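Anapc5 protein (Xenopus laevis, PDB 5BPZ) is the Apc5 subunit of the anaphase-promoting complex (APC/C), a large ubiquitin ligase of the cell cycle, in which it probably serves as part of the scaffold. Local coordinates at residues Y33-L38 / E107-D112; L41-K46 / S89-R94; G101-M106 / S147-L152. All blocks are in the same frame, centred on the assembly; numbering follows the deposited sequence.

Contact 1: Y33-L38 / E107-D112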
ATOM      1  N   TYR A  33      -6.614  -1.581  -2.932  1.00 36.17           N
ATOM      2  CA  TYR A  33      -6.112  -2.513  -1.914  1.00 35.20           C
ATOM      3  C   TYR A  33      -4.609  -2.778  -2.140  1.00 37.54           C
ATOM      4  O   TYR A  33      -3.831  -2.780  -1.178  1.00 35.60           O
ATOM      5  CB  TYR A  33      -6.886  -3.851  -1.931  1.00 36.60           C
ATOM      6  CG  TYR A  33      -6.183  -4.942  -1.151  1.00 37.61           C
ATOM      7  CD1 TYR A  33      -6.203  -4.954   0.242  1.00 38.22           C
ATOM      8  CD2 TYR A  33      -5.446  -5.927  -1.802  1.00 38.97           C
ATOM      9  CE1 TYR A  33      -5.519  -5.926   0.964  1.00 37.48           C
ATOM     10  CE2 TYR A  33      -4.752  -6.904  -1.086  1.00 39.64           C
ATOM     11  CZ  TYR A  33      -4.806  -6.907   0.297  1.00 42.29           C
ATOM     12  OH  TYR A  33      -4.128  -7.858   1.016  1.00 40.89           O
ATOM     13  N   LYS A  34      -4.221  -3.027  -3.413  1.00 34.33           N
ATOM     14  CA  LYS A  34      -2.835  -3.310  -3.812  1.00 34.25           C
ATOM     15  C   LYS A  34      -1.935  -2.112  -3.508  1.00 37.03           C
ATOM     16  O   LYS A  34      -0.812  -2.313  -3.061  1.00 36.06           O
ATOM     17  CB  LYS A  34      -2.745  -3.690  -5.303  1.00 38.47           C
ATOM     18  CG  LYS A  34      -3.470  -4.982  -5.677  1.00 51.24           C
ATOM     19  CD  LYS A  34      -2.565  -6.203  -5.676  1.00 61.69           C
ATOM     20  CE  LYS A  34      -3.017  -7.262  -6.657  1.00 74.45           C
ATOM     21  NZ  LYS A  34      -4.300  -7.899  -6.262  1.00 88.95           N
ATOM     22  N   ILE A  35      -2.452  -0.874  -3.703  1.00 34.18           N
ATOM     23  CA  ILE A  35      -1.769   0.399  -3.409  1.00 33.67           C
ATOM     24  C   ILE A  35      -1.506   0.479  -1.901  1.00 34.76           C
ATOM     25  O   ILE A  35      -0.398   0.811  -1.471  1.00 34.79           O
ATOM     26  CB  ILE A  35      -2.609   1.605  -3.926  1.00 36.90           C
ATOM     27  CG1 ILE A  35      -2.601   1.657  -5.478  1.00 38.36           C
ATOM     28  CG2 ILE A  35      -2.116   2.930  -3.333  1.00 37.31           C
ATOM     29  CD1 ILE A  35      -3.704   2.622  -6.125  1.00 39.15           C
ATOM     30  N   SER A  36      -2.521   0.116  -1.112  1.00 29.31           N
ATOM     31  CA  SER A  36      -2.474   0.089   0.349  1.00 27.89           C
ATOM     32  C   SER A  36      -1.419  -0.905   0.861  1.00 31.68           C
ATOM     33  O   SER A  36      -0.733  -0.634   1.845  1.00 30.65           O
ATOM     34  CB  SER A  36      -3.862  -0.220   0.891  1.00 28.86           C
ATOM     35  OG  SER A  36      -4.783   0.743   0.400  1.00 33.80           O
ATOM     36  N   VAL A  37      -1.243  -2.022   0.147  1.00 30.60           N
ATOM     37  CA  VAL A  37      -0.223  -3.032   0.451  1.00 30.27           C
ATOM     38  C   VAL A  37       1.178  -2.456   0.145  1.00 34.74           C
ATOM     39  O   VAL A  37       2.100  -2.633   0.941  1.00 33.76           O
ATOM     40  CB  VAL A  37      -0.505  -4.383  -0.245  1.00 34.04           C
ATOM     41  CG1 VAL A  37       0.652  -5.358  -0.044  1.00 33.62           C
ATOM     42  CG2 VAL A  37      -1.804  -4.992   0.284  1.00 34.00           C
ATOM     43  N   LEU A  38       1.306  -1.707  -0.965  1.00 31.83           N
ATOM     44  CA  LEU A  38       2.549  -1.025  -1.335  1.00 32.23           C
ATOM     45  C   LEU A  38       2.911   0.002  -0.265  1.00 35.85           C
ATOM     46  O   LEU A  38       4.063   0.054   0.140  1.00 36.85           O
ATOM     47  CB  LEU A  38       2.440  -0.354  -2.722  1.00 33.32           C
ATOM     48  CG  LEU A  38       2.294  -1.282  -3.933  1.00 38.96           C
ATOM     49  CD1 LEU A  38       1.959  -0.483  -5.177  1.00 40.78           C
ATOM     50  CD2 LEU A  38       3.570  -2.135  -4.169  1.00 39.93           C
ATOM     51  N   GLU A 107       0.586   9.406  -8.201  1.00 61.30           N
ATOM     52  CA  GLU A 107       1.681   9.292  -9.180  1.00 64.08           C
ATOM     53  C   GLU A 107       3.048   9.472  -8.503  1.00 68.32           C
ATOM     54  O   GLU A 107       3.996   8.757  -8.839  1.00 68.91           O
ATOM     55  CB  GLU A 107       1.519  10.325 -10.313  1.00 71.27           C
ATOM     56  CG  GLU A 107       0.177  10.275 -11.030  1.00 79.50           C
ATOM     57  CD  GLU A 107       0.004  11.294 -12.139  1.00101.13           C
ATOM     58  OE1 GLU A 107       0.119  12.509 -11.859  1.00 94.29           O
ATOM     59  OE2 GLU A 107      -0.287  10.877 -13.283  1.00 97.51           O
ATOM     60  N   GLN A 108       3.140  10.424  -7.551  1.00 64.70           N
ATOM     61  CA  GLN A 108       4.348  10.712  -6.778  1.00 65.02           C
ATOM     62  C   GLN A 108       4.677   9.550  -5.834  1.00 64.46           C
ATOM     63  O   GLN A 108       5.853   9.289  -5.596  1.00 65.14           O
ATOM     64  CB  GLN A 108       4.195  12.024  -5.999  1.00 68.63           C
ATOM     65  CG  GLN A 108       5.506  12.587  -5.449  1.00 94.30           C
ATOM     66  CD  GLN A 108       5.295  13.802  -4.578  1.00124.37           C
ATOM     67  OE1 GLN A 108       4.182  14.088  -4.113  1.00121.06           O
ATOM     68  NE2 GLN A 108       6.368  14.536  -4.325  1.00121.73           N
ATOM     69  N   PHE A 109       3.649   8.856  -5.302  1.00 56.75           N
ATOM     70  CA  PHE A 109       3.857   7.688  -4.438  1.00 51.05           C
ATOM     71  C   PHE A 109       4.531   6.569  -5.244  1.00 54.96           C
ATOM     72  O   PHE A 109       5.463   5.938  -4.748  1.00 52.00           O
ATOM     73  CB  PHE A 109       2.543   7.189  -3.790  1.00 48.09           C
ATOM     74  CG  PHE A 109       2.675   5.809  -3.165  1.00 45.34           C
ATOM     75  CD1 PHE A 109       3.412   5.622  -1.999  1.00 46.53           C
ATOM     76  CD2 PHE A 109       2.127   4.691  -3.785  1.00 45.71           C
ATOM     77  CE1 PHE A 109       3.577   4.345  -1.452  1.00 44.77           C
ATOM     78  CE2 PHE A 109       2.287   3.414  -3.233  1.00 45.66           C
ATOM     79  CZ  PHE A 109       3.013   3.251  -2.071  1.00 42.79           C
ATOM     80  N   PHE A 110       4.044   6.333  -6.477  1.00 54.79           N
ATOM     81  CA  PHE A 110       4.574   5.319  -7.388  1.00 55.83           C
ATOM     82  C   PHE A 110       6.013   5.611  -7.812  1.00 63.73           C
ATOM     83  O   PHE A 110       6.817   4.678  -7.861  1.00 62.61           O
ATOM     84  CB  PHE A 110       3.647   5.123  -8.601  1.00 59.01           C
ATOM     85  CG  PHE A 110       2.514   4.158  -8.331  1.00 56.70           C
ATOM     86  CD1 PHE A 110       2.716   2.785  -8.407  1.00 57.38           C
ATOM     87  CD2 PHE A 110       1.251   4.621  -7.984  1.00 57.61           C
ATOM     88  CE1 PHE A 110       1.673   1.891  -8.143  1.00 55.71           C
ATOM     89  CE2 PHE A 110       0.205   3.728  -7.731  1.00 57.15           C
ATOM     90  CZ  PHE A 110       0.424   2.370  -7.805  1.00 53.83           C
ATOM     91  N   ASP A 111       6.341   6.902  -8.075  1.00 65.24           N
ATOM     92  CA  ASP A 111       7.686   7.359  -8.460  1.00 69.49           C
ATOM     93  C   ASP A 111       8.674   7.125  -7.310  1.00 71.72           C
ATOM     94  O   ASP A 111       9.723   6.514  -7.518  1.00 72.05           O
ATOM     95  CB  ASP A 111       7.680   8.860  -8.847  1.00 76.57           C
ATOM     96  CG  ASP A 111       6.930   9.253 -10.114  1.00 92.79           C
ATOM     97  OD1 ASP A 111       6.316   8.365 -10.747  1.00 93.13           O
ATOM     98  OD2 ASP A 111       6.929  10.457 -10.452  1.00103.83           O
ATOM     99  N   ASP A 112       8.319   7.601  -6.095  1.00 66.70           N
ATOM    100  CA  ASP A 112       9.122   7.465  -4.875  1.00 65.37           C
ATOM    101  C   ASP A 112       9.329   6.006  -4.468  1.00 63.23           C
ATOM    102  O   ASP A 112      10.420   5.656  -4.024  1.00 63.10           O
ATOM    103  CB  ASP A 112       8.500   8.272  -3.717  1.00 66.85           C
ATOM    104  CG  ASP A 112       8.564   9.788  -3.873  1.00 83.17           C
ATOM    105  OD1 ASP A 112       9.298  10.269  -4.767  1.00 87.72           O
ATOM    106  OD2 ASP A 112       7.886  10.492  -3.095  1.00 90.86           O
TER

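Contact 2: L41-K46 / S89-R94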
ATOM      1  N   LEU A  41       4.170  -1.901   2.676  1.00 32.17           N
ATOM      2  CA  LEU A  41       5.539  -2.358   2.437  1.00 33.81           C
ATOM      3  C   LEU A  41       6.520  -1.205   2.592  1.00 37.32           C
ATOM      4  O   LEU A  41       7.547  -1.366   3.247  1.00 37.67           O
ATOM      5  CB  LEU A  41       5.683  -3.034   1.066  1.00 35.30           C
ATOM      6  CG  LEU A  41       5.023  -4.410   0.931  1.00 40.57           C
ATOM      7  CD1 LEU A  41       4.889  -4.803  -0.551  1.00 41.66           C
ATOM      8  CD2 LEU A  41       5.792  -5.476   1.715  1.00 42.56           C
ATOM      9  N   SER A  42       6.154  -0.021   2.087  1.00 34.45           N
ATOM     10  CA  SER A  42       6.977   1.183   2.205  1.00 35.13           C
ATOM     11  C   SER A  42       7.158   1.597   3.678  1.00 39.29           C
ATOM     12  O   SER A  42       8.293   1.813   4.118  1.00 38.30           O
ATOM     13  CB  SER A  42       6.370   2.319   1.397  1.00 38.57           C
ATOM     14  OG  SER A  42       7.157   3.492   1.497  1.00 46.72           O
ATOM     15  N   GLU A  43       6.036   1.675   4.437  1.00 34.99           N
ATOM     16  CA  GLU A  43       6.028   2.039   5.851  1.00 34.51           C
ATOM     17  C   GLU A  43       6.772   1.037   6.717  1.00 38.80           C
ATOM     18  O   GLU A  43       7.394   1.430   7.706  1.00 38.68           O
ATOM     19  CB  GLU A  43       4.598   2.273   6.366  1.00 35.60           C
ATOM     20  CG  GLU A  43       3.947   3.537   5.805  1.00 45.20           C
ATOM     21  CD  GLU A  43       4.780   4.802   5.894  1.00 62.51           C
ATOM     22  OE1 GLU A  43       5.240   5.136   7.012  1.00 51.06           O
ATOM     23  OE2 GLU A  43       5.007   5.438   4.838  1.00 55.10           O
ATOM     24  N   MET A  44       6.745  -0.244   6.332  1.00 36.44           N
ATOM     25  CA  MET A  44       7.460  -1.283   7.066  1.00 36.82           C
ATOM     26  C   MET A  44       8.975  -1.098   6.940  1.00 38.96           C
ATOM     27  O   MET A  44       9.678  -1.230   7.934  1.00 38.52           O
ATOM     28  CB  MET A  44       7.049  -2.680   6.589  1.00 39.74           C
ATOM     29  CG  MET A  44       5.820  -3.202   7.284  1.00 44.70           C
ATOM     30  SD  MET A  44       5.121  -4.636   6.427  1.00 50.34           S
ATOM     31  CE  MET A  44       6.217  -5.932   7.063  1.00 47.98           C
ATOM     32  N   SER A  45       9.473  -0.771   5.729  1.00 35.49           N
ATOM     33  CA  SER A  45      10.904  -0.589   5.508  1.00 36.09           C
ATOM     34  C   SER A  45      11.457   0.663   6.193  1.00 40.26           C
ATOM     35  O   SER A  45      12.615   0.679   6.572  1.00 40.54           O
ATOM     36  CB  SER A  45      11.240  -0.601   4.016  1.00 39.75           C
ATOM     37  OG  SER A  45      10.571   0.434   3.318  1.00 53.89           O
ATOM     38  N   LYS A  46      10.621   1.676   6.384  1.00 37.50           N
ATOM     39  CA  LYS A  46      10.976   2.964   6.982  1.00 37.74           C
ATOM     40  C   LYS A  46      10.888   2.986   8.511  1.00 41.76           C
ATOM     41  O   LYS A  46      11.443   3.898   9.122  1.00 44.79           O
ATOM     42  CB  LYS A  46      10.074   4.072   6.397  1.00 39.30           C
ATOM     43  CG  LYS A  46      10.382   4.436   4.946  1.00 48.83           C
ATOM     44  CD  LYS A  46       9.189   5.097   4.250  1.00 61.16           C
ATOM     45  CE  LYS A  46       9.191   6.603   4.360  1.00 77.90           C
ATOM     46  NZ  LYS A  46       7.933   7.203   3.838  1.00 86.73           N
ATOM     47  N   SER A  89      -1.272   3.018  11.741  1.00 45.79           N
ATOM     48  CA  SER A  89      -1.733   4.402  11.665  1.00 46.46           C
ATOM     49  C   SER A  89      -1.048   5.136  10.535  1.00 47.78           C
ATOM     50  O   SER A  89      -1.706   5.884   9.816  1.00 48.12           O
ATOM     51  CB  SER A  89      -1.499   5.130  12.988  1.00 55.11           C
ATOM     52  OG  SER A  89      -2.332   4.617  14.016  1.00 67.26           O
ATOM     53  N   SER A  90       0.268   4.927  10.371  1.00 42.84           N
ATOM     54  CA  SER A  90       1.074   5.567   9.336  1.00 42.33           C
ATOM     55  C   SER A  90       0.587   5.173   7.953  1.00 42.74           C
ATOM     56  O   SER A  90       0.580   6.006   7.048  1.00 44.16           O
ATOM     57  CB  SER A  90       2.546   5.204   9.499  1.00 47.29           C
ATOM     58  OG  SER A  90       3.015   5.564  10.787  1.00 61.14           O
ATOM     59  N   VAL A  91       0.188   3.906   7.794  1.00 36.16           N
ATOM     60  CA  VAL A  91      -0.356   3.351   6.555  1.00 34.01           C
ATOM     61  C   VAL A  91      -1.695   4.044   6.280  1.00 36.72           C
ATOM     62  O   VAL A  91      -1.892   4.579   5.186  1.00 35.90           O
ATOM     63  CB  VAL A  91      -0.502   1.805   6.637  1.00 35.72           C
ATOM     64  CG1 VAL A  91      -1.345   1.255   5.490  1.00 33.66           C
ATOM     65  CG2 VAL A  91       0.859   1.129   6.666  1.00 35.43           C
ATOM     66  N   HIS A  92      -2.582   4.062   7.298  1.00 34.34           N
ATOM     67  CA  HIS A  92      -3.914   4.663   7.240  1.00 36.43           C
ATOM     68  C   HIS A  92      -3.889   6.148   6.839  1.00 41.78           C
ATOM     69  O   HIS A  92      -4.614   6.539   5.919  1.00 41.33           O
ATOM     70  CB  HIS A  92      -4.669   4.432   8.562  1.00 39.31           C
ATOM     71  CG  HIS A  92      -6.046   5.013   8.577  1.00 44.94           C
ATOM     72  ND1 HIS A  92      -7.085   4.428   7.878  1.00 46.29           N
ATOM     73  CD2 HIS A  92      -6.502   6.137   9.180  1.00 50.63           C
ATOM     74  CE1 HIS A  92      -8.138   5.199   8.093  1.00 47.75           C
ATOM     75  NE2 HIS A  92      -7.835   6.244   8.858  1.00 50.77           N
ATOM     76  N   ILE A  93      -3.024   6.954   7.494  1.00 40.51           N
ATOM     77  CA  ILE A  93      -2.881   8.396   7.238  1.00 42.90           C
ATOM     78  C   ILE A  93      -2.228   8.663   5.872  1.00 46.31           C
ATOM     79  O   ILE A  93      -2.549   9.670   5.245  1.00 48.09           O
ATOM     80  CB  ILE A  93      -2.166   9.158   8.416  1.00 48.97           C
ATOM     81  CG1 ILE A  93      -2.810   8.875   9.807  1.00 49.82           C
ATOM     82  CG2 ILE A  93      -2.043  10.671   8.164  1.00 53.91           C
ATOM     83  CD1 ILE A  93      -4.241   9.429  10.079  1.00 63.68           C
ATOM     84  N   ARG A  94      -1.321   7.784   5.412  1.00 41.56           N
ATOM     85  CA  ARG A  94      -0.676   7.963   4.104  1.00 42.17           C
ATOM     86  C   ARG A  94      -1.714   7.838   2.975  1.00 44.93           C
ATOM     87  O   ARG A  94      -1.675   8.624   2.029  1.00 46.81           O
ATOM     88  CB  ARG A  94       0.486   6.976   3.905  1.00 41.67           C
ATOM     89  CG  ARG A  94       1.147   7.068   2.532  1.00 56.42           C
ATOM     90  CD  ARG A  94       2.510   7.721   2.585  1.00 65.89           C
ATOM     91  NE  ARG A  94       3.556   6.716   2.731  1.00 70.63           N
ATOM     92  CZ  ARG A  94       4.528   6.506   1.849  1.00 84.89           C
ATOM     93  NH1 ARG A  94       4.625   7.264   0.764  1.00 78.13           N
ATOM     94  NH2 ARG A  94       5.424   5.556   2.059  1.00 62.68           N
TER

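Contact 3: G101-M106 / S147-L152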
ATOM      1  N   GLY A 101      -5.736  14.392  -1.296  1.00 66.00           N
ATOM      2  CA  GLY A 101      -4.852  15.206  -2.121  1.00 69.85           C
ATOM      3  C   GLY A 101      -5.375  15.366  -3.535  1.00 75.65           C
ATOM      4  O   GLY A 101      -6.536  15.742  -3.735  1.00 76.86           O
ATOM      5  N   GLU A 102      -4.518  15.069  -4.527  1.00 71.93           N
ATOM      6  CA  GLU A 102      -4.824  15.143  -5.963  1.00 74.39           C
ATOM      7  C   GLU A 102      -4.232  13.919  -6.674  1.00 73.77           C
ATOM      8  O   GLU A 102      -3.498  13.160  -6.042  1.00 69.25           O
ATOM      9  CB  GLU A 102      -4.268  16.446  -6.576  1.00 81.93           C
ATOM     10  CG  GLU A 102      -4.986  17.712  -6.141  1.00 97.82           C
ATOM     11  CD  GLU A 102      -6.263  18.032  -6.895  1.00129.37           C
ATOM     12  OE1 GLU A 102      -7.316  17.435  -6.572  1.00118.56           O
ATOM     13  OE2 GLU A 102      -6.217  18.913  -7.783  1.00132.27           O
ATOM     14  N   LEU A 103      -4.546  13.724  -7.979  1.00 72.28           N
ATOM     15  CA  LEU A 103      -4.037  12.603  -8.778  1.00 70.62           C
ATOM     16  C   LEU A 103      -2.510  12.518  -8.710  1.00 73.85           C
ATOM     17  O   LEU A 103      -1.985  11.422  -8.543  1.00 68.57           O
ATOM     18  CB  LEU A 103      -4.542  12.669 -10.238  1.00 75.14           C
ATOM     19  CG  LEU A 103      -3.863  11.756 -11.291  1.00 80.68           C
ATOM     20  CD1 LEU A 103      -4.065  10.265 -10.983  1.00 75.70           C
ATOM     21  CD2 LEU A 103      -4.359  12.070 -12.680  1.00 87.02           C
ATOM     22  N   LYS A 104      -1.815  13.682  -8.774  1.00 76.16           N
ATOM     23  CA  LYS A 104      -0.350  13.801  -8.686  1.00 77.71           C
ATOM     24  C   LYS A 104       0.248  13.114  -7.446  1.00 77.13           C
ATOM     25  O   LYS A 104       1.362  12.600  -7.524  1.00 76.21           O
ATOM     26  CB  LYS A 104       0.109  15.274  -8.775  1.00 86.20           C
ATOM     27  CG  LYS A 104      -0.431  16.196  -7.676  1.00101.72           C
ATOM     28  CD  LYS A 104       0.191  17.585  -7.732  1.00118.18           C
ATOM     29  CE  LYS A 104      -0.334  18.499  -6.649  1.00129.33           C
ATOM     30  NZ  LYS A 104       0.273  18.205  -5.322  1.00133.67           N
ATOM     31  N   ASP A 105      -0.499  13.102  -6.320  1.00 70.33           N
ATOM     32  CA  ASP A 105      -0.068  12.495  -5.060  1.00 65.65           C
ATOM     33  C   ASP A 105       0.038  10.977  -5.150  1.00 63.16           C
ATOM     34  O   ASP A 105       0.919  10.398  -4.514  1.00 60.15           O
ATOM     35  CB  ASP A 105      -0.953  12.951  -3.892  1.00 66.55           C
ATOM     36  CG  ASP A 105      -0.828  14.437  -3.610  1.00 83.09           C
ATOM     37  OD1 ASP A 105       0.308  14.903  -3.354  1.00 85.04           O
ATOM     38  OD2 ASP A 105      -1.857  15.138  -3.660  1.00 92.72           O
ATOM     39  N   MET A 106      -0.830  10.341  -5.971  1.00 57.97           N
ATOM     40  CA  MET A 106      -0.794   8.901  -6.215  1.00 53.89           C
ATOM     41  C   MET A 106       0.387   8.585  -7.141  1.00 59.44           C
ATOM     42  O   MET A 106       1.126   7.645  -6.870  1.00 56.96           O
ATOM     43  CB  MET A 106      -2.124   8.399  -6.808  1.00 55.35           C
ATOM     44  CG  MET A 106      -2.222   6.875  -6.873  1.00 55.10           C
ATOM     45  SD  MET A 106      -3.668   6.222  -7.745  1.00 59.26           S
ATOM     46  CE  MET A 106      -3.302   6.778  -9.464  1.00 61.76           C
ATOM     47  N   SER A 147      -6.768   7.223 -18.773  1.00 85.30           N
ATOM     48  CA  SER A 147      -8.152   6.939 -18.369  1.00 83.75           C
ATOM     49  C   SER A 147      -8.134   5.975 -17.183  1.00 80.58           C
ATOM     50  O   SER A 147      -8.733   6.271 -16.154  1.00 77.02           O
ATOM     51  CB  SER A 147      -8.923   6.306 -19.526  1.00 90.76           C
ATOM     52  OG  SER A 147     -10.151   5.737 -19.103  1.00 97.90           O
ATOM     53  N   GLN A 148      -7.396   4.849 -17.327  1.00 75.14           N
ATOM     54  CA  GLN A 148      -7.249   3.801 -16.322  1.00 69.70           C
ATOM     55  C   GLN A 148      -6.582   4.306 -15.034  1.00 70.13           C
ATOM     56  O   GLN A 148      -6.997   3.899 -13.941  1.00 65.39           O
ATOM     57  CB  GLN A 148      -6.521   2.584 -16.908  1.00 71.12           C
ATOM     58  CG  GLN A 148      -7.333   1.800 -17.944  1.00 80.78           C
ATOM     59  CD  GLN A 148      -6.656   0.512 -18.362  1.00 94.72           C
ATOM     60  OE1 GLN A 148      -5.565   0.503 -18.941  1.00 82.85           O
ATOM     61  NE2 GLN A 148      -7.304  -0.613 -18.099  1.00 91.58           N
ATOM     62  N   VAL A 149      -5.587   5.225 -15.160  1.00 68.31           N
ATOM     63  CA  VAL A 149      -4.887   5.838 -14.017  1.00 64.84           C
ATOM     64  C   VAL A 149      -5.827   6.779 -13.260  1.00 66.89           C
ATOM     65  O   VAL A 149      -5.855   6.748 -12.025  1.00 62.28           O
ATOM     66  CB  VAL A 149      -3.534   6.492 -14.420  1.00 70.77           C
ATOM     67  CG1 VAL A 149      -3.148   7.655 -13.505  1.00 69.86           C
ATOM     68  CG2 VAL A 149      -2.423   5.458 -14.439  1.00 69.14           C
ATOM     69  N   TYR A 150      -6.611   7.593 -14.001  1.00 67.85           N
ATOM     70  CA  TYR A 150      -7.584   8.519 -13.414  1.00 67.48           C
ATOM     71  C   TYR A 150      -8.666   7.729 -12.668  1.00 66.97           C
ATOM     72  O   TYR A 150      -8.988   8.076 -11.531  1.00 62.92           O
ATOM     73  CB  TYR A 150      -8.194   9.455 -14.476  1.00 75.24           C
ATOM     74  CG  TYR A 150      -8.985  10.600 -13.874  1.00 79.12           C
ATOM     75  CD1 TYR A 150      -8.354  11.775 -13.473  1.00 82.58           C
ATOM     76  CD2 TYR A 150     -10.359  10.495 -13.667  1.00 80.17           C
ATOM     77  CE1 TYR A 150      -9.072  12.823 -12.896  1.00 85.38           C
ATOM     78  CE2 TYR A 150     -11.086  11.534 -13.086  1.00 81.96           C
ATOM     79  CZ  TYR A 150     -10.439  12.699 -12.705  1.00 92.27           C
ATOM     80  OH  TYR A 150     -11.149  13.733 -12.141  1.00 97.16           O
ATOM     81  N   LYS A 151      -9.184   6.639 -13.287  1.00 64.92           N
ATOM     82  CA  LYS A 151     -10.198   5.766 -12.673  1.00 62.96           C
ATOM     83  C   LYS A 151      -9.617   5.004 -11.472  1.00 62.29           C
ATOM     84  O   LYS A 151     -10.369   4.619 -10.576  1.00 60.81           O
ATOM     85  CB  LYS A 151     -10.836   4.791 -13.695  1.00 68.49           C
ATOM     86  CG  LYS A 151     -11.528   5.438 -14.905  1.00 81.00           C
ATOM     87  CD  LYS A 151     -12.773   6.245 -14.553  1.00 97.49           C
ATOM     88  CE  LYS A 151     -13.196   7.133 -15.697  1.00114.64           C
ATOM     89  NZ  LYS A 151     -14.294   8.051 -15.299  1.00123.79           N
ATOM     90  N   LEU A 152      -8.278   4.827 -11.433  1.00 55.37           N
ATOM     91  CA  LEU A 152      -7.603   4.182 -10.307  1.00 50.45           C
ATOM     92  C   LEU A 152      -7.560   5.130  -9.104  1.00 51.93           C
ATOM     93  O   LEU A 152      -7.830   4.699  -7.978  1.00 47.89           O
ATOM     94  CB  LEU A 152      -6.195   3.698 -10.692  1.00 49.52           C
ATOM     95  CG  LEU A 152      -5.342   3.070  -9.580  1.00 50.06           C
ATOM     96  CD1 LEU A 152      -5.985   1.792  -9.021  1.00 48.26           C
ATOM     97  CD2 LEU A 152      -3.924   2.833 -10.061  1.00 48.40           C
TER

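Contact 1: Y33-L38 / E107-D112
Ile35 and Leu38, one turn apart on helix 32-46, meet the rings of Phe109 and Phe110 on helix 103-114. All four residues are buried. The contact is apolar, and no hydrogen bond runs between residues 33-38 and 107-112.

Aliphatic atoms border the Phe109 ring first. Leu38 CB sits at its edge, near the ring plane, 3.7 Å from Phe109 CZ. Leu38 C also lies at this edge, in the ring plane. Phe109 reaches across because its CG is anti to the backbone N (chi1 167°), which sends the ring toward Leu38. Toward Phe109, Ile35 comes nearest with its carbonyl O, 4.1 Å from Phe109 CE2; the CG2 branch stays at 4.4 Å from the same carbon.

The Phe110 ring takes the outer atoms. Leu38 CD1 comes within 3.8 Å of Phe110 CE1. Ile35 CG1, on the longer branch, lies 3.9 Å from Phe110 CZ. Both aliphatic side chains cross Phe110 at about a right angle, so the end of this ring lies against one branch of each.

The two rings also touch. Phe109 CD2 lies 4.3 Å above the plane of the Phe110 ring, offset toward the rim. Phe110 stacks in addition on Tyr141 of helix 129-142. Phe109 packs on Met98 of helix 85-99.

The local axes stay 11.8 Å apart and run at 46° to each other, a wide spacing bridged by the two rings. Aliphatic and aromatic side chains meeting in this way are common in the core of an all-helical domain, here the N-terminal domain of Apc5.

Contact 2: L41-K46 / S89-R94
Arg94 and Glu43 are brought together by bends in both chains. The first torsion of Arg94 (chi1 177°) sets CG opposite the backbone N, and turns at chi2 and chi3 carry the guanidinium across to helix 32-46. Glu43 folds at chi2 (-49°) and lifts its carboxylate to meet it. With Lys46 they form an interhelical salt-bridge network on the surface of the all-helical domain.

Arg94 grips one oxygen side-on: its NE donates to Glu43 OE2 at 2.9 Å and its NH2 to the same OE2 at 2.8 Å. Both bonds are bent, and OE2 sits somewhat out of the guanidinium plane. Both nitrogens share one oxygen and the two group planes stand 87° apart, unlike the flat two-oxygen pairing. Lys46 NZ adds a longer ionic contact to Glu43 OE2, at 3.6 Å. It lies over one face of the guanidinium, and the shared carboxylate oxygen probably offsets the two like charges.

Nearer the helix backbones, Glu43 CB packs against Val91 CG2 at 3.9 Å; the two side chains lie alongside, running in opposite senses. Ser42 OG, at the guanidinium edge and in its plane, takes a weak, bent hydrogen bond from Arg94 NH2 at 2.8 Å.

Contact 3: G101-M106 / S147-L152
Next to Leu103, which packs on Val149, the backbone N of Glu102 donates to Asp105 OD2 at 2.8 Å. The bond uses the anti lone pair of that oxygen. Asp105 N in turn donates to Glu102 O, so two bonds tie this residue pair together at the start of helix 103-114.

Across the contact the touch is apolar. The two methyls of Leu103 meet different residues. Its CD1 meets Val149 CG1 at 3.7 Å, while its CD2 lies at the edge of the Tyr150 ring, 4.1 Å from Tyr150 CD1. Leu103 and Val149 cross at about a right angle.

Met106 is extended through chi1 and chi2 and turns at chi3 (67°). The extended part brings SD to 4.0 Å from Leu152 CG. The turn points the terminal methyl at helix 146-164, with Met106 CE 3.6 Å from Val149 O. The same methyl packs on Leu152 CD2.

Tyr150 and Leu103 mark the outer side, whereas Met106, Val149 and Leu152 are buried. Leu103 also touches Phe146 and Tyr153, so helix 146-164 receives it along more than one turn. On the inner side Met106 and Leu152 both reach Ile35, which places the joint of helices 103-114 and 146-164 against helix 32-46.

Helix 32-46 comes first and serves two contacts, with residues 33-38 in contact 1 and residues 41-46 in contact 2. The chain then passes through helices 52-67 and 73-83, and contact 2 closes its loop at residues 89-94. That loop is nested inside the one that contact 1 closes at residues 107-112. Contact 3 opens at residues 101-106, before contact 1 has closed, and ends at residues 147-152, so contacts 1 and 3 cross. Contacts 2 and 3 follow in series without touching. Contact 1 touches both, through its Phe109 toward contact 2 and its Ile35 toward contact 3. Together they tie helices 32-46, 85-99, 103-114 and 146-164 into one bundle.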